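Local structure of enterobactin synthetase component F-related protein (Vibrio cholerae serotype O1, 4OXI) at residues Ser160-Glu163 against Arg168-Ile171; Pro181-Tyr186 against Phe191-Ile196; Ile232-Ser237 against Glu364-Val369; Asn358-Thr363 against Leu417-Lys422; Gln530-Gln533 against Phe539-Lys542. The protein probably uses ATP to activate glycine as glycyl adenylate, serving an LPS modification pathway that gives Vibrio cholerae resistance to antimicrobial peptides. All blocks are in the same frame, centred on the assembly; numbering follows the deposited sequence.

Contact 1: residues Ser160-Glu163 against Arg168-Ile171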
# COMPACT_ATOMS: atom_id res chain seq x y z
N SER A 160 5.04 -19.24 -17.02
CA SER A 160 4.41 -20.24 -16.13
C SER A 160 2.90 -20.01 -16.02
O SER A 160 2.12 -20.96 -15.96
CB SER A 160 5.03 -20.20 -14.73
OG SER A 160 6.44 -20.18 -14.79
N LEU A 161 2.49 -18.74 -15.98
CA LEU A 161 1.06 -18.42 -15.90
C LEU A 161 0.36 -18.84 -17.18
O LEU A 161 -0.70 -19.44 -17.14
CB LEU A 161 0.84 -16.92 -15.67
CG LEU A 161 -0.63 -16.49 -15.59
CD1 LEU A 161 -1.28 -17.18 -14.42
CD2 LEU A 161 -0.78 -14.96 -15.46
N LEU A 162 0.95 -18.50 -18.32
CA LEU A 162 0.29 -18.75 -19.60
C LEU A 162 0.15 -20.25 -19.83
O LEU A 162 -0.81 -20.72 -20.43
CB LEU A 162 1.08 -18.12 -20.74
CG LEU A 162 1.10 -16.59 -20.71
CD1 LEU A 162 1.84 -16.04 -21.90
CD2 LEU A 162 -0.31 -16.05 -20.66
N GLU A 163 1.12 -21.00 -19.32
CA GLU A 163 1.12 -22.44 -19.48
C GLU A 163 -0.12 -23.10 -18.86
O GLU A 163 -0.66 -24.04 -19.42
CB GLU A 163 2.40 -23.05 -18.89
CG GLU A 163 2.40 -24.57 -18.86
CD GLU A 163 2.73 -25.20 -20.22
OE1 GLU A 163 2.78 -24.46 -21.24
OE2 GLU A 163 2.93 -26.43 -20.27
N ARG A 168 -8.32 -17.23 -22.33
CA ARG A 168 -7.47 -16.33 -23.10
C ARG A 168 -7.09 -15.09 -22.29
O ARG A 168 -7.97 -14.35 -21.83
CB ARG A 168 -8.16 -15.89 -24.41
CG ARG A 168 -7.36 -14.84 -25.21
CD ARG A 168 -7.88 -14.69 -26.66
NE ARG A 168 -7.85 -15.97 -27.37
CZ ARG A 168 -6.78 -16.46 -28.02
NH1 ARG A 168 -5.65 -15.76 -28.06
NH2 ARG A 168 -6.85 -17.64 -28.63
N LEU A 169 -5.79 -14.86 -22.11
CA LEU A 169 -5.32 -13.65 -21.43
C LEU A 169 -4.82 -12.66 -22.47
O LEU A 169 -4.35 -13.05 -23.53
CB LEU A 169 -4.21 -13.97 -20.44
CG LEU A 169 -4.60 -14.80 -19.23
CD1 LEU A 169 -3.41 -15.00 -18.31
CD2 LEU A 169 -5.76 -14.14 -18.49
N HIS A 170 -4.94 -11.37 -22.15
CA HIS A 170 -4.44 -10.33 -23.03
C HIS A 170 -3.25 -9.63 -22.39
O HIS A 170 -3.38 -8.97 -21.34
CB HIS A 170 -5.57 -9.37 -23.39
CG HIS A 170 -6.63 -10.00 -24.23
ND1 HIS A 170 -6.65 -9.88 -25.61
CD2 HIS A 170 -7.68 -10.79 -23.91
CE1 HIS A 170 -7.67 -10.57 -26.09
NE2 HIS A 170 -8.32 -11.12 -25.08
N ILE A 171 -2.10 -9.81 -23.02
CA ILE A 171 -0.82 -9.41 -22.46
C ILE A 171 -0.36 -8.11 -23.10
O ILE A 171 -0.33 -8.01 -24.33
CB ILE A 171 0.23 -10.48 -22.74
CG1 ILE A 171 -0.29 -11.85 -22.33
CG2 ILE A 171 1.54 -10.15 -22.05
CD1 ILE A 171 -0.64 -11.96 -20.86
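L161 and L162, near the end of helix 155-164, form a buried apolar helix-on-sheet contact with L169 and I171, which lead into and begin strand 170-173. The two elements belong to the beta-alpha-beta unit made by strand 147-149, helix 155-164 and strand 170-173 in a five-stranded parallel sheet, and four residues separate the two segments. Contact is made through branch ends rather than backbones. CD1 of L169 sits in the notch between the two helical leucines, 3.9 Å from CD2 of L161 and 4.0 Å from CD2 of L162. The leucines are consecutive and leave the helix in different directions, but their first torsions differ: in L161 CG lies opposite the backbone N (chi1 180°), whereas in L162 it lies opposite the carbonyl carbon (chi1 -66°), and both CD2 methyls reach L169. L161 and L169 meet at about a right angle. CD2 of L162 also touches CD1 of I171 at 4.1 Å. H170, between the two inward residues, points away and meets the imidazole of H192 on the opposite face of the strand. I148 touches both L161 and L169, and helix 133-142 packs against L161. Polar groups are handled beside the methyls by H189, whose NE2 bonds to L162 O and whose ND1 bonds to L169 N. With one imidazole nitrogen donating and the other accepting, H189 is probably neutral here. The leucine-isoleucine layer has no hydrogen bond across it and rests on methyl packing, with H189 taking the nearby backbone N and O.

Contact 2: residues Pro181-Tyr186 against Phe191-Ile196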
# COMPACT_ATOMS: atom_id res chain seq x y z
N PRO A 181 8.61 -14.61 -29.27
CA PRO A 181 8.66 -16.04 -28.95
C PRO A 181 7.45 -16.52 -28.14
O PRO A 181 6.94 -17.61 -28.40
CB PRO A 181 9.93 -16.16 -28.10
CG PRO A 181 10.78 -15.04 -28.55
CD PRO A 181 9.83 -13.91 -28.84
N LEU A 182 7.00 -15.72 -27.16
CA LEU A 182 5.87 -16.15 -26.35
C LEU A 182 4.61 -16.11 -27.19
O LEU A 182 3.73 -16.96 -27.03
CB LEU A 182 5.73 -15.30 -25.09
CG LEU A 182 6.74 -15.56 -23.98
CD1 LEU A 182 6.76 -14.41 -23.00
CD2 LEU A 182 6.41 -16.82 -23.25
N ARG A 183 4.54 -15.16 -28.11
CA ARG A 183 3.39 -15.05 -29.01
C ARG A 183 3.19 -16.33 -29.81
O ARG A 183 2.07 -16.80 -30.00
CB ARG A 183 3.55 -13.89 -29.97
CG ARG A 183 2.36 -13.76 -30.92
CD ARG A 183 2.62 -12.81 -32.07
NE ARG A 183 3.12 -11.50 -31.65
CZ ARG A 183 2.36 -10.52 -31.19
NH1 ARG A 183 1.05 -10.69 -31.05
NH2 ARG A 183 2.91 -9.37 -30.85
N GLN A 184 4.31 -16.90 -30.27
CA GLN A 184 4.30 -18.11 -31.09
C GLN A 184 4.03 -19.31 -30.22
O GLN A 184 3.32 -20.23 -30.61
CB GLN A 184 5.66 -18.29 -31.78
CG GLN A 184 6.01 -17.22 -32.80
CD GLN A 184 5.01 -17.14 -33.94
OE1 GLN A 184 4.33 -18.12 -34.24
NE2 GLN A 184 4.92 -15.98 -34.57
N GLN A 185 4.60 -19.31 -29.03
CA GLN A 185 4.43 -20.43 -28.13
C GLN A 185 3.02 -20.51 -27.54
O GLN A 185 2.52 -21.61 -27.27
CB GLN A 185 5.48 -20.39 -27.02
CG GLN A 185 5.36 -21.53 -26.02
CD GLN A 185 6.38 -21.43 -24.90
OE1 GLN A 185 7.19 -20.50 -24.86
NE2 GLN A 185 6.35 -22.40 -23.99
N TYR A 186 2.36 -19.37 -27.33
CA TYR A 186 1.03 -19.39 -26.70
C TYR A 186 -0.08 -18.74 -27.53
O TYR A 186 -0.56 -17.65 -27.19
CB TYR A 186 1.08 -18.74 -25.31
CG TYR A 186 2.01 -19.45 -24.34
CD1 TYR A 186 1.66 -20.67 -23.79
CD2 TYR A 186 3.22 -18.89 -23.98
CE1 TYR A 186 2.50 -21.32 -22.91
CE2 TYR A 186 4.07 -19.53 -23.10
CZ TYR A 186 3.70 -20.75 -22.57
OH TYR A 186 4.54 -21.40 -21.70
N PHE A 191 -1.17 -11.35 -27.48
CA PHE A 191 -0.15 -10.40 -27.08
C PHE A 191 -0.30 -9.11 -27.85
O PHE A 191 -0.37 -9.12 -29.08
CB PHE A 191 1.24 -10.98 -27.35
CG PHE A 191 1.58 -12.12 -26.44
CD1 PHE A 191 2.33 -11.89 -25.29
CD2 PHE A 191 1.09 -13.39 -26.69
CE1 PHE A 191 2.63 -12.93 -24.44
CE2 PHE A 191 1.38 -14.43 -25.84
CZ PHE A 191 2.15 -14.20 -24.71
N HIS A 192 -0.35 -8.00 -27.11
CA HIS A 192 -0.58 -6.70 -27.71
C HIS A 192 0.67 -5.84 -27.52
O HIS A 192 1.00 -5.44 -26.39
CB HIS A 192 -1.77 -5.99 -27.04
CG HIS A 192 -3.09 -6.69 -27.20
ND1 HIS A 192 -3.90 -6.50 -28.30
CD2 HIS A 192 -3.77 -7.52 -26.37
CE1 HIS A 192 -5.01 -7.21 -28.16
NE2 HIS A 192 -4.96 -7.83 -26.99
N THR A 193 1.37 -5.55 -28.60
CA THR A 193 2.41 -4.54 -28.51
C THR A 193 1.78 -3.20 -28.83
O THR A 193 1.18 -3.02 -29.89
CB THR A 193 3.61 -4.82 -29.42
OG1 THR A 193 4.18 -6.09 -29.06
CG2 THR A 193 4.66 -3.73 -29.26
N VAL A 194 1.87 -2.27 -27.89
CA VAL A 194 1.24 -0.97 -28.07
C VAL A 194 2.30 0.04 -28.47
O VAL A 194 3.24 0.28 -27.73
CB VAL A 194 0.55 -0.49 -26.77
CG1 VAL A 194 -0.14 0.84 -27.01
CG2 VAL A 194 -0.45 -1.53 -26.28
N GLN A 195 2.16 0.60 -29.67
CA GLN A 195 3.11 1.61 -30.12
C GLN A 195 2.94 2.88 -29.30
O GLN A 195 1.84 3.20 -28.84
CB GLN A 195 2.95 1.88 -31.63
CG GLN A 195 3.33 0.68 -32.53
CD GLN A 195 4.70 0.09 -32.18
OE1 GLN A 195 5.65 0.81 -31.84
NE2 GLN A 195 4.81 -1.24 -32.27
N ILE A 196 4.03 3.60 -29.10
CA ILE A 196 3.99 4.84 -28.36
C ILE A 196 3.80 5.97 -29.36
O ILE A 196 4.65 6.20 -30.20
CB ILE A 196 5.29 5.07 -27.56
CG1 ILE A 196 5.53 3.93 -26.58
CG2 ILE A 196 5.24 6.38 -26.79
CD1 ILE A 196 6.88 4.03 -25.88
O HOH W 1 -0.93 -12.79 -29.96
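R183 NH1 donates to F191 O at 2.9 Å, and the ring of F191 lies under the helix backbone that carries R183. The bond is bent, with an N-H...O angle of 146°, and the donor stands tilted from the carbonyl plane. The arginine leaves the helix with CG opposite its backbone N, then turns at chi3 (-51°), which brings one guanidinium face over F191 CB, 3.7 Å from NH1. The guanidinium and phenyl planes stand 72° apart, so they do not stack. R183 N lies above one face of the F191 ring, offset toward its rim, while CB of L182 touches CZ at 3.8 Å and the carbonyl O of Y186 lies at the ring edge. A water accepts from F191 N at 2.9 Å and, weakly, from R183 NH1. Further out, E180 forms a salt bridge with R183 NE, and I171 and V179 also pack on the phenyl ring. Helix 180-185 and strand 190-193 are consecutive elements of a beta-alpha-beta unit, running roughly antiparallel. Since this is an outermost strand of the parallel sheet, the arginine and the water take up the N-H and C=O of F191 where no further strand follows.

Contact 3: residues Ile232-Ser237 against Glu364-Val369. With GAP (glycyl-adenosine-5'-phosphate), chain B.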
# COMPACT_ATOMS: atom_id res chain seq x y z
N ILE A 232 -9.85 -5.18 -1.65
CA ILE A 232 -10.30 -3.85 -1.30
C ILE A 232 -10.23 -2.99 -2.55
O ILE A 232 -9.14 -2.69 -3.05
CB ILE A 232 -9.40 -3.27 -0.22
CG1 ILE A 232 -9.52 -4.09 1.06
CG2 ILE A 232 -9.72 -1.82 0.04
CD1 ILE A 232 -8.42 -3.79 2.06
N ALA A 233 -11.40 -2.61 -3.06
CA ALA A 233 -11.48 -1.80 -4.25
C ALA A 233 -11.67 -0.34 -3.83
O ALA A 233 -12.65 -0.01 -3.17
CB ALA A 233 -12.62 -2.27 -5.13
N VAL A 234 -10.74 0.52 -4.23
CA VAL A 234 -10.72 1.92 -3.85
C VAL A 234 -11.20 2.76 -5.04
O VAL A 234 -10.68 2.64 -6.15
CB VAL A 234 -9.30 2.34 -3.44
CG1 VAL A 234 -9.21 3.85 -3.21
CG2 VAL A 234 -8.85 1.58 -2.20
N SER A 235 -12.20 3.61 -4.81
CA SER A 235 -12.82 4.35 -5.92
C SER A 235 -12.02 5.59 -6.27
O SER A 235 -11.13 5.99 -5.52
CB SER A 235 -14.21 4.82 -5.52
OG SER A 235 -14.09 5.82 -4.53
N TYR A 236 -12.33 6.20 -7.41
CA TYR A 236 -11.71 7.48 -7.74
C TYR A 236 -12.01 8.54 -6.69
O TYR A 236 -11.12 9.31 -6.32
CB TYR A 236 -12.07 7.95 -9.16
CG TYR A 236 -11.24 7.23 -10.20
CD1 TYR A 236 -10.00 7.72 -10.58
CD2 TYR A 236 -11.68 6.05 -10.78
CE1 TYR A 236 -9.22 7.08 -11.52
CE2 TYR A 236 -10.92 5.39 -11.72
CZ TYR A 236 -9.68 5.91 -12.09
OH TYR A 236 -8.90 5.27 -13.02
N SER A 237 -13.24 8.60 -6.19
CA SER A 237 -13.54 9.63 -5.18
C SER A 237 -12.82 9.35 -3.86
O SER A 237 -12.37 10.29 -3.21
CB SER A 237 -15.04 9.84 -4.97
OG SER A 237 -15.65 8.67 -4.47
N GLU A 364 -8.37 -0.08 3.92
CA GLU A 364 -9.83 0.03 3.80
C GLU A 364 -10.33 1.48 3.78
O GLU A 364 -11.46 1.75 3.35
CB GLU A 364 -10.51 -0.75 4.94
CG GLU A 364 -10.48 -2.28 4.78
CD GLU A 364 -9.20 -2.94 5.35
OE1 GLU A 364 -8.20 -2.22 5.58
OE2 GLU A 364 -9.20 -4.18 5.57
N CYS A 365 -9.51 2.41 4.25
CA CYS A 365 -9.91 3.81 4.27
C CYS A 365 -8.94 4.68 3.46
O CYS A 365 -8.70 5.84 3.83
CB CYS A 365 -10.04 4.34 5.70
SG CYS A 365 -11.20 5.76 5.85
N THR A 366 -8.40 4.13 2.38
CA THR A 366 -7.58 4.86 1.41
C THR A 366 -6.33 5.50 2.03
O THR A 366 -6.29 6.71 2.27
CB THR A 366 -8.42 5.92 0.64
OG1 THR A 366 -9.60 5.28 0.13
CG2 THR A 366 -7.64 6.50 -0.54
N ILE A 367 -5.33 4.66 2.27
CA ILE A 367 -3.96 5.08 2.64
C ILE A 367 -3.79 5.58 4.08
O ILE A 367 -3.33 4.83 4.95
CB ILE A 367 -3.39 6.08 1.63
CG1 ILE A 367 -3.66 5.61 0.20
CG2 ILE A 367 -1.89 6.27 1.88
CD1 ILE A 367 -3.21 6.62 -0.87
N ALA A 368 -4.13 6.84 4.34
CA ALA A 368 -4.07 7.36 5.70
C ALA A 368 -5.27 8.24 5.96
O ALA A 368 -5.73 8.93 5.05
CB ALA A 368 -2.77 8.15 5.92
N VAL A 369 -5.76 8.25 7.20
CA VAL A 369 -6.93 9.05 7.53
C VAL A 369 -6.64 10.09 8.62
O VAL A 369 -7.38 11.07 8.77
CB VAL A 369 -8.16 8.16 7.90
CG1 VAL A 369 -7.92 7.45 9.21
CG2 VAL A 369 -9.43 8.98 7.95
N GAP B . -2.42 2.36 4.47
CA GAP B . -1.21 2.34 5.34
C GAP B . -1.14 0.97 5.98
O GAP B . -0.23 0.64 6.72
PA GAP B . -2.38 -1.48 6.16
O1A GAP B . -3.82 -1.78 5.84
O2A GAP B . -1.26 -2.33 5.59
O3A GAP B . -2.22 0.05 5.69
C5' GAP B . -3.31 -0.82 8.52
O5' GAP B . -2.27 -1.44 7.76
C4' GAP B . -3.00 -0.98 10.00
O4' GAP B . -1.66 -0.55 10.25
C3' GAP B . -3.83 -0.07 10.88
O3' GAP B . -5.10 -0.65 11.16
C2' GAP B . -2.94 0.06 12.11
O2' GAP B . -3.01 -1.12 12.90
C1' GAP B . -1.55 0.02 11.55
N9 GAP B . -1.03 1.40 11.42
C8 GAP B . -1.04 2.14 10.29
N7 GAP B . -0.48 3.36 10.50
C5 GAP B . -0.11 3.41 11.80
C6 GAP B . 0.53 4.41 12.67
N6 GAP B . 0.91 5.62 12.19
N1 GAP B . 0.74 4.06 13.97
C2 GAP B . 0.37 2.86 14.46
N3 GAP B . -0.21 1.90 13.71
C4 GAP B . -0.47 2.11 12.40
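The loop after strand 356-360, part of the pocket for glycyl-adenosine-5'-phosphate, is backed here by strand 230-235, with I232 meeting E364 and V234 meeting T366. In this family that strand closes the hairpin whose turn is the glycine- and serine-rich A3 loop. I232 crosses the glutamate side chain at about a right angle and sets its CD1 methyl 3.5 Å from E364 CD and 3.6 Å from OE2. The glutamate chain is folded at chi2 (87°), which lays CG as well as the carboxylate against that methyl. OE2 itself is held by a salt bridge to R477 NH2 and a hydrogen bond from Y428 OH. R477 NH1 in turn binds the ligand, making E364 a second-shell residue. Two residues along, V234 CG1 lies 3.7 Å from OG1 and 4.1 Å from CG2 of T366, whose hydroxyl is hydrogen-bonded to Q423 O. T366 and I367 both have positive phi (59° and 75°), a sharp turn of the chain that presents I367 O to the ligand. This carbonyl accepts from the glycyl amino nitrogen, GAP N, at 2.7 Å. A methyl packed on a carboxylate offers it no bond, so the carboxylate relies on polar partners elsewhere, R477 and Y428 at OE2 among them, while I232 and V234 pack against the loop; the carbonyl of I367 would stabilise a positively charged glycyl amino group.

Contact 4: residues Asn358-Thr363 against Leu417-Lys422. With GAP (glycyl-adenosine-5'-phosphate), chain B.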
# COMPACT_ATOMS: atom_id res chain seq x y z
N ASN A 358 3.67 11.77 11.21
CA ASN A 358 3.13 10.42 11.46
C ASN A 358 1.81 10.33 10.72
O ASN A 358 0.97 11.20 10.88
CB ASN A 358 2.92 10.19 12.97
CG ASN A 358 2.64 8.72 13.31
OD1 ASN A 358 2.83 7.82 12.49
ND2 ASN A 358 2.22 8.47 14.56
N LEU A 359 1.63 9.30 9.89
CA LEU A 359 0.36 9.12 9.19
C LEU A 359 -0.26 7.81 9.64
O LEU A 359 0.46 6.83 9.79
CB LEU A 359 0.56 9.05 7.67
CG LEU A 359 1.02 10.26 6.87
CD1 LEU A 359 1.14 9.94 5.36
CD2 LEU A 359 0.05 11.37 7.10
N TYR A 360 -1.58 7.79 9.83
CA TYR A 360 -2.27 6.56 10.21
C TYR A 360 -3.48 6.29 9.32
O TYR A 360 -4.23 7.20 8.96
CB TYR A 360 -2.71 6.57 11.70
CG TYR A 360 -3.87 5.62 11.95
CD1 TYR A 360 -3.64 4.30 12.34
CD2 TYR A 360 -5.19 6.03 11.76
CE1 TYR A 360 -4.71 3.42 12.53
CE2 TYR A 360 -6.25 5.15 11.93
CZ TYR A 360 -6.00 3.85 12.33
OH TYR A 360 -7.07 2.99 12.51
N GLY A 361 -3.69 5.01 9.01
CA GLY A 361 -4.90 4.56 8.36
C GLY A 361 -4.73 3.18 7.75
O GLY A 361 -3.60 2.74 7.48
N PRO A 362 -5.85 2.46 7.58
CA PRO A 362 -5.84 1.14 6.95
C PRO A 362 -6.14 1.27 5.46
O PRO A 362 -6.68 2.30 5.01
CB PRO A 362 -6.99 0.43 7.66
CG PRO A 362 -7.99 1.53 7.90
CD PRO A 362 -7.16 2.79 8.16
N THR A 363 -5.80 0.24 4.70
CA THR A 363 -6.06 0.22 3.27
C THR A 363 -7.54 0.42 3.01
O THR A 363 -7.92 1.04 2.01
CB THR A 363 -5.57 -1.12 2.68
OG1 THR A 363 -4.16 -1.25 2.94
CG2 THR A 363 -5.82 -1.18 1.16
N LEU A 417 -11.17 2.46 17.40
CA LEU A 417 -11.35 3.56 16.45
C LEU A 417 -12.26 3.14 15.30
O LEU A 417 -12.08 2.07 14.72
CB LEU A 417 -9.99 3.99 15.89
CG LEU A 417 -9.94 5.25 15.05
CD1 LEU A 417 -10.43 6.42 15.87
CD2 LEU A 417 -8.52 5.52 14.55
N LEU A 418 -13.24 3.99 14.98
CA LEU A 418 -14.14 3.74 13.87
C LEU A 418 -13.90 4.80 12.81
O LEU A 418 -13.66 5.96 13.13
CB LEU A 418 -15.60 3.82 14.33
CG LEU A 418 -16.06 2.89 15.44
CD1 LEU A 418 -17.54 3.08 15.72
CD2 LEU A 418 -15.79 1.45 15.06
N LEU A 419 -13.96 4.39 11.54
CA LEU A 419 -13.66 5.31 10.45
C LEU A 419 -14.89 5.49 9.56
O LEU A 419 -15.69 4.57 9.39
CB LEU A 419 -12.49 4.78 9.62
CG LEU A 419 -11.26 4.37 10.43
CD1 LEU A 419 -10.24 3.70 9.54
CD2 LEU A 419 -10.64 5.58 11.12
N SER A 420 -15.04 6.68 9.00
CA SER A 420 -16.09 6.92 8.03
C SER A 420 -15.67 8.06 7.11
O SER A 420 -14.60 8.65 7.29
CB SER A 420 -17.38 7.31 8.74
OG SER A 420 -17.20 8.53 9.43
N GLY A 421 -16.50 8.38 6.12
CA GLY A 421 -16.21 9.53 5.29
C GLY A 421 -15.91 9.14 3.86
O GLY A 421 -16.10 7.98 3.46
N LYS A 422 -15.43 10.12 3.10
CA LYS A 422 -15.20 9.96 1.67
C LYS A 422 -14.05 9.01 1.29
O LYS A 422 -14.01 8.53 0.16
CB LYS A 422 -14.99 11.33 1.01
CG LYS A 422 -16.30 12.07 0.69
CD LYS A 422 -16.06 13.57 0.46
CE LYS A 422 -15.72 14.27 1.77
NZ LYS A 422 -14.96 15.54 1.57
N GAP B . -2.42 2.36 4.47
CA GAP B . -1.21 2.34 5.34
C GAP B . -1.14 0.97 5.98
O GAP B . -0.23 0.64 6.72
PA GAP B . -2.38 -1.48 6.16
O1A GAP B . -3.82 -1.78 5.84
O2A GAP B . -1.26 -2.33 5.59
O3A GAP B . -2.22 0.05 5.69
C5' GAP B . -3.31 -0.82 8.52
O5' GAP B . -2.27 -1.44 7.76
C4' GAP B . -3.00 -0.98 10.00
O4' GAP B . -1.66 -0.55 10.25
C3' GAP B . -3.83 -0.07 10.88
O3' GAP B . -5.10 -0.65 11.16
C2' GAP B . -2.94 0.06 12.11
O2' GAP B . -3.01 -1.12 12.90
C1' GAP B . -1.55 0.02 11.55
N9 GAP B . -1.03 1.40 11.42
C8 GAP B . -1.04 2.14 10.29
N7 GAP B . -0.48 3.36 10.50
C5 GAP B . -0.11 3.41 11.80
C6 GAP B . 0.53 4.41 12.67
N6 GAP B . 0.91 5.62 12.19
N1 GAP B . 0.74 4.06 13.97
C2 GAP B . 0.37 2.86 14.46
N3 GAP B . -0.21 1.90 13.71
C4 GAP B . -0.47 2.11 12.40
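Y360 and P362, on the segment that wraps the bound adenylate, rest against L417 and L419 of strand 416-419. Y360 and L417 approach from opposite directions: CD2 of L417 lies obliquely to the phenol ring, 3.5 Å from CE2 and 3.6 Å from OH. P362 and L419 reach toward each other, and the 3.5 Å from P362 CD to L419 CD1 is tighter than usual for two carbons. The CD2 branch of L419 instead faces the edge of the Y360 ring. With chi1 at 157°, CG nearly opposite the backbone N, the tyrosine swings across the nucleotide, and its CD1 edge comes over the adenine at 3.7 Å from GAP C5. Its hydroxyl bonds to OD2 of D452, whose OD1 binds the same ligand. Residues 358-363, with E364 next in the chain, spell the Asn-x-Tyr-Gly-Pro-Thr-Glu signature of the fifth core motif of adenylation domains, and nearly every member reaches the adenylate. GAP N6 donates both to L359 O (2.7 Å) and to N358 OD1 (2.9 Å), a pair that reads the amino group of adenine. G361 has an extended backbone at positive phi that only glycine readily adopts, and its carbonyl takes a weak bond from GAP N. At the phosphate end T363 grips O1A twice, through its backbone N and through OG1, each at 3.0 Å.

Contact 5: residues Gln530-Gln533 against Phe539-Lys542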
# COMPACT_ATOMS: atom_id res chain seq x y z
N GLN A 530 6.30 -26.75 1.51
CA GLN A 530 4.88 -26.50 1.25
C GLN A 530 4.40 -25.09 1.65
O GLN A 530 3.59 -24.50 0.94
CB GLN A 530 4.03 -27.59 1.90
CG GLN A 530 4.27 -28.96 1.28
CD GLN A 530 3.56 -30.08 2.01
OE1 GLN A 530 2.82 -29.84 2.98
NE2 GLN A 530 3.78 -31.30 1.57
N CYS A 531 4.88 -24.56 2.77
CA CYS A 531 4.49 -23.22 3.19
C CYS A 531 4.85 -22.15 2.15
O CYS A 531 4.10 -21.18 1.97
CB CYS A 531 5.11 -22.86 4.53
SG CYS A 531 4.30 -23.69 5.91
N LYS A 532 5.98 -22.33 1.47
CA LYS A 532 6.46 -21.36 0.49
C LYS A 532 5.54 -21.26 -0.73
O LYS A 532 5.58 -20.28 -1.46
CB LYS A 532 7.90 -21.69 0.05
CG LYS A 532 8.93 -21.42 1.13
CD LYS A 532 10.31 -21.99 0.76
CE LYS A 532 11.35 -21.65 1.84
NZ LYS A 532 12.69 -22.26 1.59
N GLN A 533 4.72 -22.28 -0.94
CA GLN A 533 3.74 -22.26 -2.02
C GLN A 533 2.42 -21.62 -1.60
O GLN A 533 1.54 -21.42 -2.43
CB GLN A 533 3.48 -23.69 -2.54
CG GLN A 533 4.74 -24.47 -2.89
CD GLN A 533 5.73 -23.66 -3.71
OE1 GLN A 533 5.34 -22.94 -4.64
NE2 GLN A 533 7.02 -23.78 -3.38
N PHE A 539 6.23 -14.03 5.35
CA PHE A 539 5.37 -14.58 6.38
C PHE A 539 5.71 -16.03 6.74
O PHE A 539 5.26 -16.53 7.77
CB PHE A 539 3.91 -14.46 5.93
CG PHE A 539 3.51 -13.06 5.54
CD1 PHE A 539 4.00 -11.96 6.24
CD2 PHE A 539 2.65 -12.84 4.47
CE1 PHE A 539 3.64 -10.66 5.87
CE2 PHE A 539 2.29 -11.54 4.09
CZ PHE A 539 2.78 -10.45 4.79
N VAL A 540 6.51 -16.70 5.91
CA VAL A 540 6.87 -18.09 6.20
C VAL A 540 7.74 -18.14 7.45
O VAL A 540 8.75 -17.43 7.54
CB VAL A 540 7.60 -18.77 5.02
CG1 VAL A 540 7.98 -20.19 5.38
CG2 VAL A 540 6.73 -18.78 3.78
N PRO A 541 7.33 -18.95 8.45
CA PRO A 541 8.10 -19.05 9.70
C PRO A 541 9.54 -19.46 9.42
O PRO A 541 9.78 -20.36 8.60
CB PRO A 541 7.36 -20.15 10.48
CG PRO A 541 5.94 -20.11 9.92
CD PRO A 541 6.14 -19.82 8.45
N LYS A 542 10.49 -18.77 10.06
CA LYS A 542 11.91 -18.98 9.82
C LYS A 542 12.49 -19.97 10.83
O LYS A 542 13.56 -20.51 10.63
CB LYS A 542 12.69 -17.65 9.94
CG LYS A 542 12.22 -16.55 9.00
CD LYS A 542 12.05 -17.09 7.59
CE LYS A 542 11.46 -16.03 6.65
NZ LYS A 542 10.77 -16.69 5.50
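V540 turns both its methyls toward the end of helix 524-531, where C531 and K532 receive them, in a helix-to-loop contact of the small C-terminal domain of the adenylation fold. The alpha carbons of C531 and V540 are the nearest pair across the contact, and the two CB atoms point at each other's segment. With CG1 opposite the backbone N (chi1 179°), the valine straddles C531: CG1 lies 4.0 Å from C531 CB, while CG2 lies 4.0 Å from C531 O. It is therefore the CB of the cysteine, and not its sulfur, that makes the side-chain contact; SG is turned along the helix and stays 5.1 Å from V540 CG1. C531 also packs on V486 of helix 480-491. CG2 continues over the backbone of K532, coming within 4.2 Å of its CA, and it brushes the first part of the lysine chain while the rest runs on, fully extended, at an exposed position. No hydrogen bond links the segments. On the loop side, F539 and P541, the neighbours of V540, both touch I483 of helix 480-491, and F539 O accepts a bond from T512 OG1. The loop thus packs on the helix pair just before strand 543-546 begins. K542 curls back along its own segment, and its NZ donates to V540 O at 3.0 Å and also bonds to P537 O.

Overall arrangement
Contacts 1 and 2 share one parallel sheet, with strands 170-173 and 190-193 side by side, yet they differ in character: contact 1 is fully buried and purely apolar, whereas contact 2, at the outer strand, adds an arginine and a water. Contacts 3 and 4 lie nearest the chain centre and both touch the adenylate; their segments alternate along the chain, and V369 N approaches Y360 O at 2.6 Å, a probable hydrogen bond. Here hydrophobic residues back polar groups that face the ligand. Contact 5, about 31 Å from contact 4 between centres, resembles contact 1 in its apolar chemistry but opens to solvent at K532.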